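Local coordinates for CyaB (Pseudomonas aeruginosa, PDB 3R5G), which probably acts as an adenylyl cyclase making cyclic AMP from ATP, the chain described being the catalytic domain of a longer membrane protein, at residues Y39-T53 with F57-P69. Numbering follows the deposited sequence.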
# COMPACT_ATOMS: atom_id res chain seq x y z
N TYR A 39 3.08 -12.63 13.56
CA TYR A 39 2.57 -11.25 13.76
C TYR A 39 1.25 -11.03 13.07
O TYR A 39 0.29 -10.60 13.67
CB TYR A 39 3.60 -10.24 13.26
CG TYR A 39 3.03 -8.83 13.28
CD1 TYR A 39 2.91 -8.07 14.49
CD2 TYR A 39 2.62 -8.23 12.08
CE1 TYR A 39 2.31 -6.79 14.50
CE2 TYR A 39 2.06 -6.93 12.06
CZ TYR A 39 1.88 -6.24 13.29
OH TYR A 39 1.34 -4.98 13.37
N LEU A 40 1.17 -11.36 11.77
CA LEU A 40 -0.06 -11.12 11.06
C LEU A 40 -1.22 -11.99 11.61
O LEU A 40 -2.35 -11.58 11.67
CB LEU A 40 0.16 -11.37 9.55
CG LEU A 40 1.06 -10.35 8.87
CD1 LEU A 40 1.36 -10.83 7.41
CD2 LEU A 40 0.52 -8.89 8.88
N ASN A 41 -0.91 -13.23 12.04
CA ASN A 41 -1.95 -14.09 12.59
C ASN A 41 -2.45 -13.51 13.94
O ASN A 41 -3.64 -13.45 14.14
CB ASN A 41 -1.36 -15.50 12.85
CG ASN A 41 -2.43 -16.53 12.94
OD1 ASN A 41 -3.32 -16.64 12.09
ND2 ASN A 41 -2.45 -17.23 14.07
N GLU A 42 -1.49 -13.01 14.73
CA GLU A 42 -1.90 -12.42 16.06
C GLU A 42 -2.70 -11.16 15.87
O GLU A 42 -3.73 -10.99 16.49
CB GLU A 42 -0.74 -12.10 16.97
CG GLU A 42 0.01 -13.39 17.44
CD GLU A 42 -0.89 -14.22 18.36
OE1 GLU A 42 -1.26 -13.70 19.43
OE2 GLU A 42 -1.31 -15.35 17.98
N MET A 43 -2.26 -10.34 14.89
CA MET A 43 -3.08 -9.13 14.59
C MET A 43 -4.45 -9.44 14.06
O MET A 43 -5.43 -8.80 14.39
CB MET A 43 -2.36 -8.20 13.62
CG MET A 43 -1.10 -7.63 14.13
SD MET A 43 -1.23 -6.71 15.67
CE MET A 43 -0.56 -7.88 16.86
N SER A 44 -4.56 -10.46 13.18
CA SER A 44 -5.82 -10.90 12.70
C SER A 44 -6.79 -11.34 13.82
O SER A 44 -7.97 -10.97 13.79
CB SER A 44 -5.56 -12.04 11.70
OG SER A 44 -6.80 -12.57 11.36
N LYS A 45 -6.29 -12.09 14.80
CA LYS A 45 -7.11 -12.48 15.88
C LYS A 45 -7.64 -11.28 16.70
O LYS A 45 -8.78 -11.26 17.07
CB LYS A 45 -6.30 -13.35 16.84
CG LYS A 45 -5.94 -14.73 16.20
CD LYS A 45 -5.40 -15.61 17.25
CE LYS A 45 -5.33 -17.02 16.66
NZ LYS A 45 -4.14 -17.83 17.03
N ILE A 46 -6.77 -10.28 16.93
CA ILE A 46 -7.26 -9.09 17.61
C ILE A 46 -8.31 -8.27 16.82
O ILE A 46 -9.32 -7.89 17.37
CB ILE A 46 -6.07 -8.17 18.02
CG1 ILE A 46 -5.09 -8.94 18.90
CG2 ILE A 46 -6.60 -6.89 18.73
CD1 ILE A 46 -3.80 -8.28 19.27
N ALA A 47 -8.10 -8.13 15.50
CA ALA A 47 -9.09 -7.45 14.70
C ALA A 47 -10.41 -8.21 14.72
O ALA A 47 -11.45 -7.57 14.85
CB ALA A 47 -8.60 -7.31 13.24
N LEU A 48 -10.38 -9.57 14.65
CA LEU A 48 -11.67 -10.32 14.72
C LEU A 48 -12.40 -10.06 16.07
O LEU A 48 -13.60 -9.77 16.08
CB LEU A 48 -11.46 -11.85 14.51
CG LEU A 48 -12.70 -12.82 14.76
CD1 LEU A 48 -13.89 -12.74 13.70
CD2 LEU A 48 -12.23 -14.31 14.93
N LYS A 49 -11.62 -10.09 17.17
CA LYS A 49 -12.18 -9.90 18.50
C LYS A 49 -12.94 -8.54 18.63
O LYS A 49 -13.99 -8.39 19.24
CB LYS A 49 -11.06 -9.95 19.53
CG LYS A 49 -11.52 -9.47 20.84
CD LYS A 49 -10.31 -9.28 21.76
CE LYS A 49 -10.18 -10.42 22.77
NZ LYS A 49 -8.75 -10.68 23.07
N TYR A 50 -12.35 -7.50 18.01
CA TYR A 50 -12.92 -6.23 18.06
C TYR A 50 -13.97 -5.90 17.01
O TYR A 50 -14.57 -4.82 17.04
CB TYR A 50 -11.77 -5.16 17.97
CG TYR A 50 -11.13 -4.95 19.36
CD1 TYR A 50 -11.68 -4.03 20.31
CD2 TYR A 50 -10.00 -5.75 19.73
CE1 TYR A 50 -11.09 -3.95 21.59
CE2 TYR A 50 -9.46 -5.66 21.02
CZ TYR A 50 -10.00 -4.71 21.89
OH TYR A 50 -9.46 -4.67 23.16
N GLY A 51 -14.20 -6.91 16.18
CA GLY A 51 -15.35 -6.74 15.24
C GLY A 51 -14.87 -6.05 13.94
O GLY A 51 -15.72 -5.60 13.20
N GLY A 52 -13.58 -6.02 13.60
CA GLY A 52 -13.15 -5.29 12.40
C GLY A 52 -13.23 -6.16 11.17
O GLY A 52 -13.30 -7.40 11.26
N THR A 53 -13.25 -5.52 10.05
CA THR A 53 -13.16 -6.22 8.79
C THR A 53 -11.77 -6.08 8.28
O THR A 53 -11.26 -4.99 7.96
CB THR A 53 -14.16 -5.56 7.76
OG1 THR A 53 -15.54 -5.56 8.27
CG2 THR A 53 -14.00 -6.19 6.33
N PHE A 57 -3.41 -7.49 3.96
CA PHE A 57 -2.09 -7.26 4.41
C PHE A 57 -1.23 -6.94 3.19
O PHE A 57 -1.37 -7.54 2.06
CB PHE A 57 -1.48 -8.46 5.14
CG PHE A 57 -2.36 -9.05 6.20
CD1 PHE A 57 -2.62 -10.40 6.17
CD2 PHE A 57 -2.95 -8.28 7.19
CE1 PHE A 57 -3.46 -10.96 7.17
CE2 PHE A 57 -3.72 -8.80 8.18
CZ PHE A 57 -3.99 -10.20 8.19
N VAL A 58 -0.33 -5.98 3.38
CA VAL A 58 0.68 -5.66 2.37
C VAL A 58 2.02 -5.76 3.06
O VAL A 58 2.44 -4.82 3.75
CB VAL A 58 0.46 -4.30 1.75
CG1 VAL A 58 1.51 -4.06 0.65
CG2 VAL A 58 -0.97 -4.21 1.15
N GLY A 59 2.71 -6.88 2.93
CA GLY A 59 3.84 -7.18 3.80
C GLY A 59 3.43 -7.11 5.31
O GLY A 59 2.53 -7.83 5.80
N ASP A 60 4.07 -6.21 6.08
CA ASP A 60 3.73 -6.05 7.51
C ASP A 60 2.65 -5.01 7.70
O ASP A 60 2.20 -4.85 8.84
CB ASP A 60 4.96 -5.58 8.30
CG ASP A 60 5.58 -4.30 7.71
OD1 ASP A 60 5.81 -4.22 6.50
OD2 ASP A 60 5.81 -3.30 8.42
N CYS A 61 2.25 -4.34 6.62
CA CYS A 61 1.15 -3.39 6.75
C CYS A 61 -0.24 -4.03 6.87
O CYS A 61 -0.53 -4.95 6.08
CB CYS A 61 1.15 -2.50 5.53
SG CYS A 61 -0.17 -1.18 5.60
N VAL A 62 -1.03 -3.67 7.87
CA VAL A 62 -2.35 -4.22 8.09
C VAL A 62 -3.41 -3.14 7.89
O VAL A 62 -3.27 -2.02 8.36
CB VAL A 62 -2.47 -4.65 9.53
CG1 VAL A 62 -3.86 -5.01 9.99
CG2 VAL A 62 -1.52 -5.84 9.85
N MET A 63 -4.49 -3.39 7.16
CA MET A 63 -5.57 -2.47 6.91
C MET A 63 -6.85 -3.13 7.43
O MET A 63 -7.11 -4.30 7.06
CB MET A 63 -5.64 -2.30 5.41
CG MET A 63 -6.65 -1.39 4.99
SD MET A 63 -6.76 -1.36 3.12
CE MET A 63 -8.26 -0.42 3.04
N VAL A 64 -7.59 -2.46 8.29
CA VAL A 64 -8.83 -2.96 8.90
C VAL A 64 -9.84 -1.86 8.81
O VAL A 64 -9.45 -0.66 8.94
CB VAL A 64 -8.61 -3.37 10.35
CG1 VAL A 64 -9.94 -3.87 11.02
CG2 VAL A 64 -7.41 -4.38 10.46
N PHE A 65 -11.11 -2.15 8.54
CA PHE A 65 -12.09 -1.11 8.63
C PHE A 65 -13.30 -1.50 9.45
O PHE A 65 -13.58 -2.73 9.59
CB PHE A 65 -12.44 -0.54 7.26
CG PHE A 65 -12.99 -1.58 6.29
CD1 PHE A 65 -14.36 -1.84 6.23
CD2 PHE A 65 -12.14 -2.18 5.42
CE1 PHE A 65 -14.86 -2.76 5.19
CE2 PHE A 65 -12.60 -3.10 4.40
CZ PHE A 65 -13.97 -3.41 4.34
N PHE A 66 -13.99 -0.51 9.95
CA PHE A 66 -15.19 -0.73 10.77
C PHE A 66 -16.34 0.08 10.21
O PHE A 66 -16.18 1.23 9.79
CB PHE A 66 -14.93 -0.26 12.21
CG PHE A 66 -13.97 -1.11 12.95
CD1 PHE A 66 -14.40 -2.00 13.97
CD2 PHE A 66 -12.58 -1.02 12.68
CE1 PHE A 66 -13.36 -2.76 14.65
CE2 PHE A 66 -11.61 -1.79 13.33
CZ PHE A 66 -11.98 -2.64 14.29
N GLY A 67 -17.50 -0.50 10.16
CA GLY A 67 -18.73 0.16 9.69
C GLY A 67 -19.31 -0.61 8.48
O GLY A 67 -20.39 -0.22 8.01
N ASP A 68 -18.61 -1.59 7.98
CA ASP A 68 -19.11 -2.40 6.86
C ASP A 68 -18.36 -3.72 7.00
O ASP A 68 -17.18 -3.70 7.29
CB ASP A 68 -18.84 -1.73 5.49
CG ASP A 68 -19.21 -2.67 4.35
OD1 ASP A 68 -20.31 -2.49 3.87
OD2 ASP A 68 -18.41 -3.52 3.94
N PRO A 69 -19.02 -4.90 6.68
CA PRO A 69 -20.40 -5.01 6.23
C PRO A 69 -21.47 -4.73 7.25
O PRO A 69 -22.63 -4.45 6.87
CB PRO A 69 -20.47 -6.54 5.84
CG PRO A 69 -19.13 -6.94 5.37
CD PRO A 69 -18.25 -6.09 6.41
O HOH W 1 1.24 -3.74 11.05
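Thr53 is bonded three times to segment 57-69, twice to Phe65 in strand 61-66 and once to Asp68 just beyond it. Its backbone pairs with Phe65 in an antiparallel hydrogen-bonded pair, Thr53 N to Phe65 O at 2.8 Å and Phe65 N to Thr53 O at 2.9 Å. Thr53 OG1 donates to Asp68 O at 2.7 Å, in the carbonyl plane and on a lone pair. With OG1 beside its own backbone N (chi1 -57°), CG2 is turned over one face of the Phe65 ring, a CH-pi contact 3.9 Å from the centroid. Next door, Gly52 CA sits 3.6 Å from the centroid of Phe66, over its face, while Tyr50 O meets that ring at the edge, in plane. Gly51, with positive phi, closes the helix in a Schellman motif and so leads the chain into this corner. At the hairpin end, Leu40 CD2 lies over the Phe57 face, 4.1 Å from the centroid, and also packs on Val62 CG2. One water joins Tyr39 OH to Asp60 O, donating to the latter. The axes of helix 39-50 and strand 61-66 are 16° apart, nearly parallel and in the same direction: a helix packed on the sheet of the class III nucleotide cyclase fold.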